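Local coordinates for protein phosphatase YwpJ (Bacillus subtilis, PDB 1NRW) that removes phosphate from phosphorylated five- and six-carbon sugars and nucleoside monophosphates in vitro, and less readily from flavin mononucleotide, using magnesium, at residues A[238-243]-A[257-262]; A[9-14]-A[44-49]. All blocks are in the same frame, centred on the assembly; numbering follows the deposited sequence.

Contact 1 (A[238-243]-A[257-262]); sequences VGDSLN and MGNARE. With CA (calcium ion), chain D.
Asp240 and Arg261 meet through their backbones: the amide N of Arg261 donates to the carbonyl O of Asp240 over 2.9 Å. A second bond, from Met257 N to Gly239 O, spans 3.0 Å. Between them the chain folds through a type I turn, Met257 to Ala260, and the small Ala260 lets the backbones close in, its CB 3.5 Å from Asp240 CA.

The CB of Asp240 packs on Met257 CB. With CG between the backbone N and the carbonyl carbon (chi1 66°), its carboxylate turns to the metal, and OD1 binds the calcium ion at 2.5 Å and also receives a hydrogen bond from Thr14; OD2 takes one from a water that is itself a calcium ligand. An acidic group suits this place, one oxygen serving the cation and the other its water. Ser241 OG supplies a further ligand at 2.5 Å. In the selenomethionine Met257 the bend at chi2 (-64°) carries SE to Val238 CG2, 3.5 Å away. Arg261 CD rests 3.3 Å from Leu242 N, and the bend at chi3 (49°) turns the guanidinium so that Leu242 CB lies over one face; a long arginine can thus pack on leucine while its charge pairs with Asp263.

The contact joins the end of strand 235-239 to the loop between its parallel neighbour, strand 253-256, and helix 262-267, with helix 11-15 packed against Val238 and Met257.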
# COMPACT_ATOMS: atom_id res chain seq x y z
N VAL A 238 3.62 7.54 -9.03
CA VAL A 238 4.28 8.36 -8.02
C VAL A 238 4.19 7.69 -6.65
O VAL A 238 3.17 7.10 -6.31
CB VAL A 238 3.65 9.79 -7.99
CG1 VAL A 238 2.16 9.70 -7.65
CG2 VAL A 238 4.38 10.66 -6.99
N GLY A 239 5.28 7.77 -5.88
CA GLY A 239 5.29 7.16 -4.56
C GLY A 239 6.49 7.60 -3.73
O GLY A 239 7.37 8.30 -4.24
N ASP A 240 6.52 7.20 -2.45
CA ASP A 240 7.60 7.57 -1.55
C ASP A 240 8.31 6.38 -0.91
O ASP A 240 9.47 6.47 -0.53
CB ASP A 240 7.06 8.43 -0.40
CG ASP A 240 6.12 7.65 0.51
OD1 ASP A 240 5.20 7.03 -0.03
OD2 ASP A 240 6.30 7.64 1.76
N SER A 241 7.59 5.26 -0.81
CA SER A 241 8.12 4.08 -0.14
C SER A 241 8.65 2.93 -1.00
O SER A 241 8.38 2.84 -2.19
CB SER A 241 7.06 3.57 0.83
OG SER A 241 5.80 3.53 0.18
N LEU A 242 9.38 2.03 -0.35
CA LEU A 242 10.00 0.91 -1.04
C LEU A 242 9.04 0.02 -1.83
O LEU A 242 9.41 -0.49 -2.88
CB LEU A 242 10.79 0.06 -0.03
CG LEU A 242 11.64 -1.06 -0.64
CD1 LEU A 242 12.61 -0.49 -1.67
CD2 LEU A 242 12.40 -1.79 0.47
N ASN A 243 7.82 -0.16 -1.33
CA ASN A 243 6.85 -0.99 -2.03
C ASN A 243 6.35 -0.36 -3.34
O ASN A 243 5.60 -0.98 -4.09
CB ASN A 243 5.66 -1.32 -1.10
CG ASN A 243 4.96 -0.08 -0.57
OD1 ASN A 243 5.57 0.98 -0.41
ND2 ASN A 243 3.66 -0.22 -0.27
N MSE A 257 8.21 11.20 -4.49
CA MSE A 257 7.70 12.27 -3.64
C MSE A 257 8.90 12.97 -3.00
O MSE A 257 9.98 12.39 -2.89
CB MSE A 257 6.81 11.68 -2.54
CG MSE A 257 5.52 11.06 -3.06
SE MSE A 257 4.39 12.38 -3.89
CE MSE A 257 4.18 13.57 -2.37
N GLY A 258 8.71 14.22 -2.56
CA GLY A 258 9.79 14.95 -1.94
C GLY A 258 10.29 14.29 -0.66
O GLY A 258 11.46 14.42 -0.30
N ASN A 259 9.39 13.58 0.02
CA ASN A 259 9.70 12.89 1.27
C ASN A 259 10.04 11.42 1.03
O ASN A 259 10.09 10.63 1.97
CB ASN A 259 8.49 12.97 2.22
CG ASN A 259 7.19 12.51 1.55
OD1 ASN A 259 6.74 13.11 0.58
ND2 ASN A 259 6.60 11.44 2.08
N ALA A 260 10.27 11.06 -0.23
CA ALA A 260 10.57 9.67 -0.57
C ALA A 260 11.90 9.17 -0.05
O ALA A 260 12.80 9.95 0.27
CB ALA A 260 10.51 9.49 -2.10
N ARG A 261 12.01 7.85 0.04
CA ARG A 261 13.23 7.18 0.47
C ARG A 261 14.27 7.50 -0.59
O ARG A 261 13.93 7.73 -1.75
CB ARG A 261 13.02 5.67 0.52
CG ARG A 261 12.11 5.17 1.63
CD ARG A 261 11.66 3.75 1.33
NE ARG A 261 12.77 2.86 0.98
CZ ARG A 261 13.59 2.29 1.86
NH1 ARG A 261 13.44 2.51 3.16
NH2 ARG A 261 14.56 1.49 1.44
N GLU A 262 15.54 7.49 -0.21
CA GLU A 262 16.61 7.78 -1.16
C GLU A 262 16.65 6.83 -2.35
O GLU A 262 16.92 7.26 -3.47
CB GLU A 262 17.97 7.78 -0.45
CG GLU A 262 18.13 8.93 0.53
CD GLU A 262 17.79 10.27 -0.10
OE1 GLU A 262 18.39 10.61 -1.14
OE2 GLU A 262 16.91 10.97 0.45
CA CA D . 3.89 5.07 0.79
O HOH W 1 4.69 5.76 3.04

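Contact 2 (A[9-14]-A[44-49]); sequences IDLDGT and TGRAHF. With CA (calcium ion), chain D; PO4 (phosphate ion), chain B.
Asp12 and Arg46 join two parts of the Rossmann-like HAD core: the DxD motif where strand 6-10 passes into helix 11-15, which carries Asp10, the probable nucleophile, and the phosphate-binding turn after strand 39-43.

The ionic part is a side-on salt bridge. Arg46 NE gives a nearly straight bond (174°) to the syn lone pair of Asp12 OD2, 2.8 Å away, and NH2 reaches OD1 from above the carboxylate plane. An extended chain from CG to NE carries the guanidinium across Asp12, and Glu125 binds its NH1.

Of the two segments, 9-14 binds the metal. The calcium ion takes Asp10 OD2 at 2.4 Å, with chi1 of -176° placing CG anti to the backbone N, and the carbonyl O of Asp12; phosphate O1, a water, Asp240 and Ser241 complete its six ligands.

Apolar packing is slight: Leu11 and Thr44 lie side by side, their CB atoms 3.9 Å apart.

Hydrogen bonds from both segments hold the phosphate ion. Asp12 N donates to its O4 at 3.2 Å, and Gly45 N, with no side chain beside it, donates to O2 at 2.8 Å. The Thr44 hydroxyl works twice: in an ST turn OG1 accepts from Arg46 N, and it donates to phosphate O4 over 2.7 Å.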
# COMPACT_ATOMS: atom_id res chain seq x y z
N ILE A 9 -1.14 6.38 -8.25
CA ILE A 9 -0.75 7.19 -7.09
C ILE A 9 -0.75 6.40 -5.78
O ILE A 9 -1.78 5.84 -5.40
CB ILE A 9 -1.74 8.38 -6.92
CG1 ILE A 9 -1.87 9.13 -8.25
CG2 ILE A 9 -1.26 9.32 -5.82
CD1 ILE A 9 -2.92 10.23 -8.24
N ASP A 10 0.39 6.36 -5.11
CA ASP A 10 0.50 5.66 -3.83
C ASP A 10 -0.38 6.40 -2.81
O ASP A 10 -0.63 7.59 -2.95
CB ASP A 10 1.97 5.66 -3.40
CG ASP A 10 2.22 4.87 -2.13
OD1 ASP A 10 1.37 4.04 -1.72
OD2 ASP A 10 3.30 5.07 -1.56
N LEU A 11 -0.85 5.68 -1.80
CA LEU A 11 -1.73 6.27 -0.79
C LEU A 11 -0.95 6.92 0.35
O LEU A 11 -0.79 8.14 0.39
CB LEU A 11 -2.69 5.21 -0.25
CG LEU A 11 -3.72 5.64 0.80
CD1 LEU A 11 -4.79 6.53 0.18
CD2 LEU A 11 -4.34 4.38 1.40
N ASP A 12 -0.45 6.10 1.28
CA ASP A 12 0.32 6.63 2.41
C ASP A 12 1.59 7.36 1.95
O ASP A 12 2.23 6.94 1.00
CB ASP A 12 0.72 5.49 3.35
CG ASP A 12 -0.48 4.90 4.06
OD1 ASP A 12 -0.88 5.45 5.10
OD2 ASP A 12 -1.02 3.89 3.58
N GLY A 13 1.92 8.46 2.62
CA GLY A 13 3.13 9.21 2.30
C GLY A 13 3.18 9.84 0.92
O GLY A 13 4.18 10.46 0.55
N THR A 14 2.09 9.72 0.17
CA THR A 14 2.04 10.26 -1.18
C THR A 14 0.76 11.07 -1.35
O THR A 14 0.79 12.30 -1.23
CB THR A 14 2.13 9.08 -2.20
OG1 THR A 14 3.39 8.43 -2.03
CG2 THR A 14 2.01 9.57 -3.64
N THR A 44 -2.08 0.80 -3.00
CA THR A 44 -1.66 0.66 -1.61
C THR A 44 -1.47 -0.78 -1.15
O THR A 44 -1.94 -1.72 -1.77
CB THR A 44 -2.72 1.32 -0.69
OG1 THR A 44 -2.30 1.24 0.68
CG2 THR A 44 -4.07 0.59 -0.83
N GLY A 45 -0.75 -0.93 -0.03
CA GLY A 45 -0.55 -2.24 0.55
C GLY A 45 -1.72 -2.54 1.48
O GLY A 45 -1.88 -3.65 1.96
N ARG A 46 -2.54 -1.52 1.74
CA ARG A 46 -3.69 -1.68 2.62
C ARG A 46 -4.86 -2.36 1.91
O ARG A 46 -4.79 -2.69 0.74
CB ARG A 46 -4.15 -0.33 3.16
CG ARG A 46 -3.15 0.37 4.09
CD ARG A 46 -3.73 1.69 4.54
NE ARG A 46 -2.76 2.53 5.22
CZ ARG A 46 -2.64 2.63 6.54
NH1 ARG A 46 -3.43 1.91 7.34
NH2 ARG A 46 -1.75 3.46 7.06
N ALA A 47 -5.96 -2.55 2.64
CA ALA A 47 -7.14 -3.18 2.08
C ALA A 47 -7.99 -2.20 1.28
O ALA A 47 -7.97 -1.00 1.53
CB ALA A 47 -7.97 -3.81 3.20
N HIS A 48 -8.76 -2.73 0.33
CA HIS A 48 -9.64 -1.88 -0.46
C HIS A 48 -10.58 -1.08 0.46
O HIS A 48 -10.83 0.10 0.21
CB HIS A 48 -10.46 -2.75 -1.43
CG HIS A 48 -11.49 -1.99 -2.21
ND1 HIS A 48 -11.16 -1.05 -3.17
CD2 HIS A 48 -12.84 -2.04 -2.18
CE1 HIS A 48 -12.27 -0.55 -3.69
NE2 HIS A 48 -13.30 -1.13 -3.10
N PHE A 49 -11.09 -1.71 1.52
CA PHE A 49 -11.99 -0.99 2.41
C PHE A 49 -11.31 0.12 3.20
O PHE A 49 -11.97 1.05 3.66
CB PHE A 49 -12.74 -1.97 3.35
CG PHE A 49 -11.85 -2.98 4.04
CD1 PHE A 49 -10.96 -2.59 5.02
CD2 PHE A 49 -11.96 -4.33 3.72
CE1 PHE A 49 -10.18 -3.53 5.70
CE2 PHE A 49 -11.19 -5.28 4.39
CZ PHE A 49 -10.30 -4.88 5.38
CA CA D . 3.89 5.07 0.79
P PO4 B . 1.10 2.33 1.21
O1 PO4 B . 2.00 3.39 0.71
O2 PO4 B . 1.13 1.18 0.27
O3 PO4 B . 1.55 1.90 2.55
O4 PO4 B . -0.28 2.87 1.29
O HOH W 1 4.69 5.76 3.04

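How the contacts relate
Both contacts lie mainly in the buried core, at the ends of neighbouring parallel strands 6-10 and 235-239 of one sheet, though contact 1 runs out to exposed Arg261 at its margin. They share the calcium ion and its water ligand: contact 2 gives Asp10 and Asp12, contact 1 Asp240 and Ser241. Probable hydrogen bonds, Asn259 ND2 to Gly13 O and Asp10 N to Val238 O, also tie them. Their chemistry differs with position. Across 238-243 and 257-262, backbone bonds and small or apolar side chains join the segments, whereas 9-14 and 44-49, nearer the centre of the chain, rely on a salt bridge and a shared phosphate.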